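Local coordinates for protein similarities with probable monooxygenase (Photorhabdus luminescens, PDB 4HB9) that binds flavin-adenine dinucleotide and is probably a flavin-dependent monooxygenase of the aromatic ring hydroxylase type, at residues A[14-19]-A[339-344]; A[53-58]-A[333-338]; A[318-323]-A[364-369]. All blocks are in the same frame, centred on the assembly; numbering follows the deposited sequence.

Contact 1. Residues A[14-19]-A[339-344]. With EDO (1,2-ethanediol), chain E.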
loop_
_atom_site.group_PDB
_atom_site.type_symbol
_atom_site.label_atom_id
_atom_site.label_comp_id
_atom_site.label_asym_id
_atom_site.label_seq_id
_atom_site.Cartn_x
_atom_site.Cartn_y
_atom_site.Cartn_z
ATOM N N THR A 14 -1.765 9.703 8.003
ATOM C CA THR A 14 -3.064 10.061 8.548
ATOM C C THR A 14 -3.398 9.221 9.763
ATOM O O THR A 14 -3.857 9.759 10.780
ATOM C CB THR A 14 -4.181 9.969 7.480
ATOM O OG1 THR A 14 -4.231 8.661 6.923
ATOM C CG2 THR A 14 -3.974 10.967 6.378
ATOM N N CYS A 15 -3.150 7.913 9.698
ATOM C CA CYS A 15 -3.409 7.062 10.847
ATOM C C CYS A 15 -2.589 7.555 12.032
ATOM O O CYS A 15 -3.112 7.677 13.140
ATOM C CB CYS A 15 -3.110 5.586 10.579
ATOM S SG CYS A 15 -3.731 4.464 11.852
ATOM N N LEU A 16 -1.307 7.837 11.794
ATOM C CA LEU A 16 -0.433 8.358 12.843
ATOM C C LEU A 16 -0.984 9.640 13.459
ATOM O O LEU A 16 -0.983 9.783 14.666
ATOM C CB LEU A 16 0.986 8.617 12.311
ATOM C CG LEU A 16 2.003 9.167 13.323
ATOM C CD1 LEU A 16 2.212 8.234 14.504
ATOM C CD2 LEU A 16 3.340 9.452 12.632
ATOM N N ALA A 17 -1.423 10.578 12.636
ATOM C CA ALA A 17 -1.893 11.857 13.156
ATOM C C ALA A 17 -3.127 11.671 14.034
ATOM O O ALA A 17 -3.213 12.260 15.099
ATOM C CB ALA A 17 -2.133 12.862 12.044
ATOM N N HIS A 18 -4.040 10.778 13.642
ATOM C CA HIS A 18 -5.164 10.422 14.497
ATOM C C HIS A 18 -4.730 9.887 15.840
ATOM O O HIS A 18 -5.258 10.287 16.901
ATOM C CB HIS A 18 -6.062 9.390 13.816
ATOM C CG HIS A 18 -6.948 9.974 12.780
ATOM N ND1 HIS A 18 -7.902 10.918 13.071
ATOM C CD2 HIS A 18 -7.028 9.753 11.450
ATOM C CE1 HIS A 18 -8.522 11.263 11.963
ATOM N NE2 HIS A 18 -8.017 10.565 10.969
ATOM N N GLY A 19 -3.752 8.988 15.810
ATOM C CA GLY A 19 -3.268 8.381 17.024
ATOM C C GLY A 19 -2.628 9.386 17.967
ATOM O O GLY A 19 -2.883 9.369 19.176
ATOM N N LEU A 339 0.332 2.814 14.516
ATOM C CA LEU A 339 -0.109 2.443 15.851
ATOM C C LEU A 339 1.094 2.325 16.797
ATOM O O LEU A 339 1.095 2.827 17.914
ATOM C CB LEU A 339 -0.855 1.112 15.805
ATOM C CG LEU A 339 -1.296 0.600 17.171
ATOM C CD1 LEU A 339 -2.203 1.584 17.855
ATOM C CD2 LEU A 339 -1.990 -0.743 17.064
ATOM N N LEU A 340 2.120 1.633 16.338
ATOM C CA LEU A 340 3.323 1.469 17.152
ATOM C C LEU A 340 4.001 2.797 17.505
ATOM O O LEU A 340 4.322 3.045 18.671
ATOM C CB LEU A 340 4.295 0.547 16.437
ATOM C CG LEU A 340 5.540 0.210 17.260
ATOM C CD1 LEU A 340 5.142 -0.437 18.588
ATOM C CD2 LEU A 340 6.414 -0.683 16.397
ATOM N N LEU A 341 4.216 3.652 16.517
ATOM C CA LEU A 341 4.835 4.947 16.752
ATOM C C LEU A 341 3.971 5.860 17.628
ATOM O O LEU A 341 4.491 6.576 18.474
ATOM C CB LEU A 341 5.192 5.627 15.445
ATOM C CG LEU A 341 6.008 6.926 15.548
ATOM C CD1 LEU A 341 7.262 6.762 16.423
ATOM C CD2 LEU A 341 6.378 7.394 14.171
ATOM N N THR A 342 2.650 5.807 17.448
ATOM C CA THR A 342 1.729 6.488 18.372
ATOM C C THR A 342 2.006 6.077 19.827
ATOM O O THR A 342 2.139 6.931 20.712
ATOM C CB THR A 342 0.260 6.155 18.037
ATOM O OG1 THR A 342 -0.059 6.682 16.753
ATOM C CG2 THR A 342 -0.672 6.752 19.069
ATOM N N GLN A 343 2.033 4.773 20.059
ATOM C CA GLN A 343 2.209 4.237 21.391
ATOM C C GLN A 343 3.549 4.665 21.995
ATOM O O GLN A 343 3.614 5.026 23.170
ATOM C CB GLN A 343 2.087 2.718 21.400
ATOM C CG GLN A 343 0.694 2.205 21.102
ATOM C CD GLN A 343 0.653 0.719 20.776
ATOM O OE1 GLN A 343 1.673 0.094 20.504
ATOM N NE2 GLN A 343 -0.537 0.163 20.763
ATOM N N LYS A 344 4.611 4.650 21.191
ATOM C CA LYS A 344 5.945 5.051 21.683
ATOM C C LYS A 344 6.032 6.569 21.925
ATOM O O LYS A 344 6.513 6.990 22.973
ATOM C CB LYS A 344 7.049 4.546 20.742
ATOM C CG LYS A 344 7.064 3.032 20.591
ATOM C CD LYS A 344 6.997 2.289 21.924
ATOM C CE LYS A 344 7.034 0.789 21.740
ATOM N NZ LYS A 344 7.055 0.089 23.053
HETATM C C1 EDO E . -8.413 12.602 16.247
HETATM O O1 EDO E . -8.172 12.744 14.881
HETATM C C2 EDO E . -8.121 11.175 16.639
HETATM O O2 EDO E . -7.397 11.187 17.800
#

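Contact 2. Residues A[53-58]-A[333-338]. With EDO (1,2-ethanediol), chain G.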
loop_
_atom_site.group_PDB
_atom_site.type_symbol
_atom_site.label_atom_id
_atom_site.label_comp_id
_atom_site.label_asym_id
_atom_site.label_seq_id
_atom_site.Cartn_x
_atom_site.Cartn_y
_atom_site.Cartn_z
ATOM N N GLN A 53 -6.618 -3.492 13.735
ATOM C CA GLN A 53 -6.330 -3.039 15.102
ATOM C C GLN A 53 -5.805 -1.595 15.109
ATOM O O GLN A 53 -6.213 -0.754 15.957
ATOM C CB GLN A 53 -5.314 -3.987 15.760
ATOM C CG GLN A 53 -5.069 -3.662 17.219
ATOM C CD GLN A 53 -3.893 -4.431 17.803
ATOM O OE1 GLN A 53 -2.898 -4.715 17.108
ATOM N NE2 GLN A 53 -3.965 -4.701 19.091
ATOM N N ALA A 54 -4.919 -1.294 14.174
ATOM C CA ALA A 54 -4.369 0.063 14.065
ATOM C C ALA A 54 -5.483 1.081 13.854
ATOM O O ALA A 54 -5.563 2.105 14.529
ATOM C CB ALA A 54 -3.354 0.155 12.943
ATOM N N LEU A 55 -6.390 0.771 12.936
ATOM C CA LEU A 55 -7.495 1.678 12.658
ATOM C C LEU A 55 -8.410 1.822 13.864
ATOM O O LEU A 55 -8.869 2.923 14.179
ATOM C CB LEU A 55 -8.270 1.204 11.428
ATOM C CG LEU A 55 -7.484 1.321 10.124
ATOM C CD1 LEU A 55 -8.147 0.471 9.038
ATOM C CD2 LEU A 55 -7.355 2.748 9.617
ATOM N N GLN A 56 -8.727 0.720 14.518
ATOM C CA GLN A 56 -9.701 0.773 15.609
ATOM C C GLN A 56 -9.110 1.527 16.809
ATOM O O GLN A 56 -9.833 2.254 17.491
ATOM C CB GLN A 56 -10.157 -0.630 16.012
ATOM C CG GLN A 56 -11.340 -0.652 16.961
ATOM C CD GLN A 56 -11.891 -2.053 17.156
ATOM O OE1 GLN A 56 -11.261 -3.042 16.773
ATOM N NE2 GLN A 56 -13.090 -2.138 17.720
ATOM N N GLU A 57 -7.811 1.348 17.041
ATOM C CA GLU A 57 -7.125 1.991 18.181
ATOM C C GLU A 57 -6.722 3.458 17.919
ATOM O O GLU A 57 -6.532 4.227 18.856
ATOM C CB GLU A 57 -5.924 1.117 18.633
ATOM C CG GLU A 57 -6.378 -0.269 19.108
ATOM C CD GLU A 57 -5.365 -1.054 19.938
ATOM O OE1 GLU A 57 -4.207 -0.610 20.122
ATOM O OE2 GLU A 57 -5.747 -2.151 20.416
ATOM N N CYS A 58 -6.591 3.865 16.663
ATOM C CA CYS A 58 -6.182 5.243 16.376
ATOM C C CYS A 58 -7.307 6.183 15.977
ATOM O O CYS A 58 -7.257 7.383 16.286
ATOM C CB CYS A 58 -5.141 5.283 15.265
ATOM S SG CYS A 58 -3.557 4.590 15.780
ATOM N N THR A 333 1.018 -2.691 6.845
ATOM C CA THR A 333 2.294 -2.430 7.546
ATOM C C THR A 333 2.450 -0.950 7.898
ATOM O O THR A 333 2.907 -0.624 9.004
ATOM C CB THR A 333 3.490 -2.963 6.746
ATOM O OG1 THR A 333 3.245 -4.331 6.433
ATOM C CG2 THR A 333 4.729 -2.920 7.581
ATOM N N ALA A 334 2.034 -0.055 6.993
ATOM C CA ALA A 334 2.003 1.372 7.297
ATOM C C ALA A 334 1.106 1.698 8.515
ATOM O O ALA A 334 1.478 2.496 9.400
ATOM C CB ALA A 334 1.555 2.171 6.094
ATOM N N LEU A 335 -0.056 1.063 8.566
ATOM C CA LEU A 335 -0.970 1.198 9.699
ATOM C C LEU A 335 -0.368 0.643 10.990
ATOM O O LEU A 335 -0.438 1.278 12.039
ATOM C CB LEU A 335 -2.296 0.490 9.395
ATOM C CG LEU A 335 -3.110 1.167 8.310
ATOM C CD1 LEU A 335 -4.264 0.259 7.862
ATOM C CD2 LEU A 335 -3.597 2.535 8.767
ATOM N N ARG A 336 0.213 -0.549 10.897
ATOM C CA ARG A 336 0.905 -1.154 12.014
ATOM C C ARG A 336 1.988 -0.225 12.592
ATOM O O ARG A 336 2.096 -0.097 13.814
ATOM C CB ARG A 336 1.550 -2.455 11.557
ATOM C CG ARG A 336 2.055 -3.338 12.662
ATOM C CD ARG A 336 2.510 -4.655 12.065
ATOM N NE ARG A 336 3.060 -5.544 13.076
ATOM C CZ ARG A 336 3.512 -6.775 12.824
ATOM N NH1 ARG A 336 3.480 -7.274 11.597
ATOM N NH2 ARG A 336 3.980 -7.513 13.809
ATOM N N ASP A 337 2.803 0.353 11.712
ATOM C CA ASP A 337 3.823 1.338 12.108
ATOM C C ASP A 337 3.187 2.532 12.840
ATOM O O ASP A 337 3.693 2.992 13.868
ATOM C CB ASP A 337 4.555 1.925 10.915
ATOM C CG ASP A 337 5.469 0.935 10.177
ATOM O OD1 ASP A 337 5.746 -0.199 10.640
ATOM O OD2 ASP A 337 5.901 1.320 9.073
ATOM N N ALA A 338 2.079 3.028 12.308
ATOM C CA ALA A 338 1.411 4.222 12.867
ATOM C C ALA A 338 0.912 3.983 14.287
ATOM O O ALA A 338 1.093 4.822 15.182
ATOM C CB ALA A 338 0.282 4.680 11.948
HETATM C C1 EDO G . 1.008 -7.077 7.387
HETATM O O1 EDO G . 0.741 -8.400 7.851
HETATM C C2 EDO G . 1.040 -6.145 8.586
HETATM O O2 EDO G . 2.333 -6.123 9.164
#

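Contact 3. Residues A[318-323]-A[364-369]. With FAD (flavin-adenine dinucleotide), chain B.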
loop_
_atom_site.group_PDB
_atom_site.type_symbol
_atom_site.label_atom_id
_atom_site.label_comp_id
_atom_site.label_asym_id
_atom_site.label_seq_id
_atom_site.Cartn_x
_atom_site.Cartn_y
_atom_site.Cartn_z
ATOM N N ASP A 318 5.792 2.785 3.551
ATOM C CA ASP A 318 6.590 2.468 2.359
ATOM C C ASP A 318 7.940 3.189 2.314
ATOM O O ASP A 318 8.897 2.647 1.753
ATOM C CB ASP A 318 5.803 2.741 1.076
ATOM C CG ASP A 318 4.714 1.673 0.797
ATOM O OD1 ASP A 318 4.633 0.672 1.536
ATOM O OD2 ASP A 318 3.939 1.842 -0.174
ATOM N N ALA A 319 8.028 4.366 2.928
ATOM C CA ALA A 319 9.297 5.079 3.082
ATOM C C ALA A 319 10.424 4.188 3.579
ATOM O O ALA A 319 11.587 4.394 3.212
ATOM C CB ALA A 319 9.140 6.287 4.001
ATOM N N ILE A 320 10.089 3.204 4.403
ATOM C CA ILE A 320 11.081 2.314 4.972
ATOM C C ILE A 320 10.797 0.817 4.725
ATOM O O ILE A 320 11.697 -0.000 4.916
ATOM C CB ILE A 320 11.275 2.662 6.481
ATOM C CG1 ILE A 320 12.490 1.946 7.070
ATOM C CG2 ILE A 320 10.033 2.351 7.284
ATOM C CD1 ILE A 320 13.811 2.335 6.443
ATOM N N HIS A 321 9.590 0.474 4.249
ATOM C CA HIS A 321 9.129 -0.919 4.050
ATOM C C HIS A 321 9.064 -1.460 2.641
ATOM O O HIS A 321 9.156 -2.674 2.452
ATOM C CB HIS A 321 7.661 -1.055 4.483
ATOM C CG HIS A 321 7.479 -1.041 5.940
ATOM N ND1 HIS A 321 8.158 -1.901 6.762
ATOM C CD2 HIS A 321 6.733 -0.252 6.739
ATOM C CE1 HIS A 321 7.818 -1.657 8.014
ATOM N NE2 HIS A 321 6.974 -0.647 8.023
ATOM N N ASN A 322 8.770 -0.606 1.674
ATOM C CA ASN A 322 8.403 -1.094 0.335
ATOM C C ASN A 322 8.950 -0.199 -0.717
ATOM O O ASN A 322 8.480 0.919 -0.866
ATOM C CB ASN A 322 6.879 -1.139 0.151
ATOM C CG ASN A 322 6.283 -2.491 0.457
ATOM O OD1 ASN A 322 6.812 -3.517 0.044
ATOM N ND2 ASN A 322 5.166 -2.502 1.185
HETATM N N MSE A 323 9.928 -0.706 -1.459
HETATM C CA MSE A 323 10.522 0.018 -2.586
HETATM C C MSE A 323 9.623 -0.011 -3.806
HETATM O O MSE A 323 9.788 0.817 -4.706
HETATM C CB MSE A 323 11.909 -0.559 -2.917
HETATM C CG MSE A 323 12.915 -0.276 -1.801
HETATM SE SE MSE A 323 13.163 1.655 -1.401
HETATM C CE MSE A 323 12.865 2.450 -3.180
ATOM N N GLN A 364 13.356 -0.438 16.355
ATOM C CA GLN A 364 13.820 -1.809 16.548
ATOM C C GLN A 364 12.671 -2.815 16.328
ATOM O O GLN A 364 12.835 -3.824 15.637
ATOM C CB GLN A 364 14.453 -1.974 17.939
ATOM C CG GLN A 364 15.165 -3.283 18.154
ATOM C CD GLN A 364 16.525 -3.384 17.457
ATOM O OE1 GLN A 364 16.974 -2.469 16.751
ATOM N NE2 GLN A 364 17.175 -4.523 17.634
ATOM N N GLN A 365 11.501 -2.533 16.887
ATOM C CA GLN A 365 10.340 -3.386 16.668
ATOM C C GLN A 365 9.939 -3.386 15.202
ATOM O O GLN A 365 9.599 -4.435 14.646
ATOM C CB GLN A 365 9.140 -2.957 17.523
ATOM C CG GLN A 365 9.369 -3.148 19.009
ATOM C CD GLN A 365 8.094 -3.085 19.814
ATOM O OE1 GLN A 365 7.037 -3.570 19.384
ATOM N NE2 GLN A 365 8.187 -2.507 20.999
HETATM N N MSE A 366 9.981 -2.218 14.581
HETATM C CA MSE A 366 9.536 -2.072 13.205
HETATM C C MSE A 366 10.453 -2.852 12.296
HETATM O O MSE A 366 9.983 -3.564 11.408
HETATM C CB MSE A 366 9.476 -0.599 12.842
HETATM C CG MSE A 366 9.049 -0.372 11.396
HETATM SE SE MSE A 366 10.632 -0.215 10.232
HETATM C CE MSE A 366 11.082 1.609 10.815
ATOM N N ARG A 367 11.770 -2.739 12.499
ATOM C CA ARG A 367 12.720 -3.530 11.722
ATOM C C ARG A 367 12.443 -5.027 11.799
ATOM O O ARG A 367 12.577 -5.731 10.784
ATOM C CB ARG A 367 14.177 -3.238 12.133
ATOM C CG ARG A 367 14.749 -1.964 11.533
ATOM C CD ARG A 367 16.263 -1.859 11.737
ATOM N NE ARG A 367 16.580 -1.795 13.160
ATOM C CZ ARG A 367 16.636 -0.683 13.885
ATOM N NH1 ARG A 367 16.460 0.517 13.347
ATOM N NH2 ARG A 367 16.920 -0.782 15.173
ATOM N N ALA A 368 12.061 -5.527 12.970
ATOM C CA ALA A 368 11.807 -6.968 13.127
ATOM C C ALA A 368 10.679 -7.448 12.223
ATOM O O ALA A 368 10.849 -8.420 11.488
ATOM C CB ALA A 368 11.489 -7.335 14.567
ATOM N N TYR A 369 9.525 -6.785 12.255
ATOM C CA TYR A 369 8.455 -7.234 11.365
ATOM C C TYR A 369 8.685 -6.813 9.926
ATOM O O TYR A 369 8.300 -7.567 9.017
ATOM C CB TYR A 369 7.039 -6.909 11.869
ATOM C CG TYR A 369 6.697 -5.451 12.061
ATOM C CD1 TYR A 369 6.461 -4.603 10.983
ATOM C CD2 TYR A 369 6.529 -4.940 13.343
ATOM C CE1 TYR A 369 6.112 -3.272 11.185
ATOM C CE2 TYR A 369 6.177 -3.630 13.556
ATOM C CZ TYR A 369 5.961 -2.802 12.497
ATOM O OH TYR A 369 5.613 -1.517 12.790
HETATM P PA FAD B . 1.267 6.383 0.721
HETATM O O1A FAD B . -0.077 5.887 1.184
HETATM O O2A FAD B . 1.810 6.237 -0.660
HETATM O O5B FAD B . 1.394 7.921 1.147
HETATM C C5B FAD B . 2.536 8.699 0.843
HETATM C C4B FAD B . 2.054 10.136 0.881
HETATM O O4B FAD B . 3.201 11.006 0.879
HETATM C C3B FAD B . 1.170 10.521 -0.321
HETATM O O3B FAD B . 0.009 11.244 0.090
HETATM C C2B FAD B . 2.111 11.375 -1.147
HETATM O O2B FAD B . 1.487 12.350 -1.963
HETATM C C1B FAD B . 2.952 12.039 -0.048
HETATM N N9A FAD B . 4.258 12.557 -0.461
HETATM C C8A FAD B . 5.198 11.930 -1.218
HETATM N N7A FAD B . 6.321 12.696 -1.333
HETATM C C5A FAD B . 6.076 13.829 -0.641
HETATM C C6A FAD B . 6.848 15.059 -0.378
HETATM N N6A FAD B . 8.079 15.150 -0.934
HETATM N N1A FAD B . 6.276 16.029 0.364
HETATM C C2A FAD B . 5.045 15.873 0.901
HETATM N N3A FAD B . 4.278 14.781 0.710
HETATM C C4A FAD B . 4.746 13.735 -0.049
HETATM N N1 FAD B . -1.630 -2.793 0.822
HETATM C C2 FAD B . -2.278 -3.662 1.632
HETATM O O2 FAD B . -1.947 -3.797 2.861
HETATM N N3 FAD B . -3.299 -4.398 1.152
HETATM C C4 FAD B . -3.714 -4.386 -0.118
HETATM O O4 FAD B . -4.673 -5.117 -0.482
HETATM C C4X FAD B . -3.032 -3.501 -1.066
HETATM N N5 FAD B . -3.398 -3.412 -2.377
HETATM C C5X FAD B . -2.725 -2.583 -3.207
HETATM C C6 FAD B . -3.069 -2.500 -4.552
HETATM C C7 FAD B . -2.394 -1.644 -5.426
HETATM C C7M FAD B . -2.771 -1.553 -6.892
HETATM C C8 FAD B . -1.284 -0.819 -4.921
HETATM C C8M FAD B . -0.541 0.126 -5.839
HETATM C C9 FAD B . -0.934 -0.898 -3.576
HETATM C C9A FAD B . -1.603 -1.742 -2.690
HETATM N N10 FAD B . -1.240 -1.819 -1.326
HETATM C C10 FAD B . -1.928 -2.692 -0.491
HETATM C "C1'" FAD B . -0.111 -1.052 -0.763
HETATM C "C2'" FAD B . -0.541 0.258 -0.106
HETATM O "O2'" FAD B . -1.381 1.009 -0.966
HETATM C "C3'" FAD B . 0.704 1.076 0.229
HETATM O "O3'" FAD B . 1.687 0.204 0.785
HETATM C "C4'" FAD B . 0.374 2.161 1.243
HETATM O "O4'" FAD B . -0.242 3.229 0.546
HETATM C "C5'" FAD B . 1.605 2.687 1.950
HETATM O "O5'" FAD B . 1.171 3.681 2.855
HETATM P P FAD B . 2.131 4.954 3.079
HETATM O O1P FAD B . 1.343 5.852 4.004
HETATM O O2P FAD B . 3.503 4.467 3.464
HETATM O O3P FAD B . 2.357 5.675 1.663
#

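Contact 1. Residues A[14-19]-A[339-344]
The side chain of Leu-16 runs out with CG opposite the backbone N (chi1 -180°), which carries its two methyls to Thr-342 and Leu-341, while Thr-342 (chi1 -65°) has OG1 beside its own backbone N and sends CG2 to Gly-19. Leu-16 CD1 lies 3.6 Å from Thr-342 OG1, the two side chains passing one another head to tail. The other branch, CD2, meets Leu-341 CD2 at 4.0 Å, methyl against methyl, with the leucines crossing at a slant. Gly-19 supplies bare backbone: its CA is 5.5 Å from that of Thr-342, and Thr-342 CG2 rests 3.4 Å from Gly-19 O. With no side chain there, OG1 of Thr-342 also sits 3.6 Å from Gly-19 CA.

The axes of the two short segments pass 8.7 Å apart at -29°, with the chains running the same way. Helix 11-22 is the one that follows the first strand of the Rossmann-type dinucleotide-binding fold, and helix 330-349 packs along its flank. On another side of helix 11-22, His-18 ND1 shares a hydrogen bond at the ring edge with O1 of an ethanediol, probably from the crystallisation liquor.

No hydrogen bond crosses between the helices. The hydroxyl of Thr-342 is instead bonded to Ala-338 O and Gly-19 O to His-23 ND1, so both have partners outside the two segments and the contact itself rests on van der Waals packing.

Contact 2. Residues A[53-58]-A[333-338]
Leu-335 and Ala-54 bury the most surface here, with Leu-55 third. The CB of Ala-54 points at the opposing helix and lies 3.7 Å from Leu-335 CB; the same methyl comes 3.3 Å from Leu-335 O, so it packs on backbone as well as side chain. Leu-335 has CG beside its backbone N (chi1 -69°), which carries its branches across those of Leu-55. There CD2 meets CD2 of Leu-55 at 3.9 Å, and Leu-335 CD1 lies against CG and CD1 of the same residue. Segments 53-58 and 333-338 cross at 39°, their axes 8.7 Å apart. Helix 330-349 carries FAD-contacting residues and helix 49-58 packs on it: Leu-335 also touches Ile-11 and Cys-15 on the helix of the Rossmann-type fold, and its neighbour Ala-334 touches the cofactor. Beyond Leu-55, Trp-64 and Phe-67 of helix 61-70 continue the apolar layer. The CB of Arg-336 points away from segment 53-58, and its chain is extended from CG to NE. Its NH1 gives a nearly straight hydrogen bond (165°) to O2 of an ethanediol, probably from the crystallisation liquor, 2.9 Å away in the guanidinium plane, and the cation makes cation-pi contacts with Phe-50, of helix 49-58, and Tyr-369.

Contact 3. Residues A[318-323]-A[364-369]
The short helix 318-321 faces one side of the long helix 355-386, and the closest CA atoms, those of His-321 and Arg-367, are 8.9 Å apart, so side chains must bridge the space. This lies in the FAD-binding domain of what is probably an aromatic-ring-hydroxylase-like flavoprotein, and helix 318-321 is where its Asp-318 meets the cofactor: the backbone N binds FAD O2P at 2.8 Å and OD2 accepts a hydrogen bond from the ribityl O3' at 2.9 Å.

Met-366, a selenomethionine, does most of the bridging. CG stands opposite its backbone N (chi1 179°), and bends at the next two torsions bring the selenium and terminal methyl over to Ile-320 and His-321. CE touches Ile-320 CG2 at 3.8 Å. The selenium lies 4.6 Å from the centroid of the His-321 ring, 45° off its normal, an oblique sulfur-aromatic type of approach. His-321 CE1 is 3.8 Å from Met-366 CG and 3.9 Å from Tyr-369 CE1, the two rings meeting at a slant. The polar ends of both rings turn to helix 330-349, where His-321 NE2 and Tyr-369 OH are hydrogen-bonded to Asp-337.

Asn-322, the first residue to leave the helical backbone, holds the Asp-318 carboxylate: its ND2 donates to OD1 across 3.2 Å. OD1 lies in the amide plane of Asn-322, while ND2 meets the carboxylate from above, 41° out of its plane.

Helix 330-349 joins the three sites: contacts 1 and 2 use successive segments of it, their centres 7 Å apart, and contact 3 lies beyond it. Cys-15 CB of contact 1 touches Leu-335 CD2 of contact 2 at 3.6 Å, so helices 11-22, 49-58 and 330-349 form one buried cluster. Asp-337 of contact 2 is the polar tie to contact 3: its OD1 is hydrogen-bonded to His-321 NE2 (2.9 Å) and to Tyr-369 OH. Leu-340 of contact 1 packs on Gln-365 and Tyr-369. The FAD is met in contact 3 through Asp-318 and in contact 2 through Ala-334, and is about 7 Å from the side chain of Leu-335 and about 9 Å from that of Leu-16.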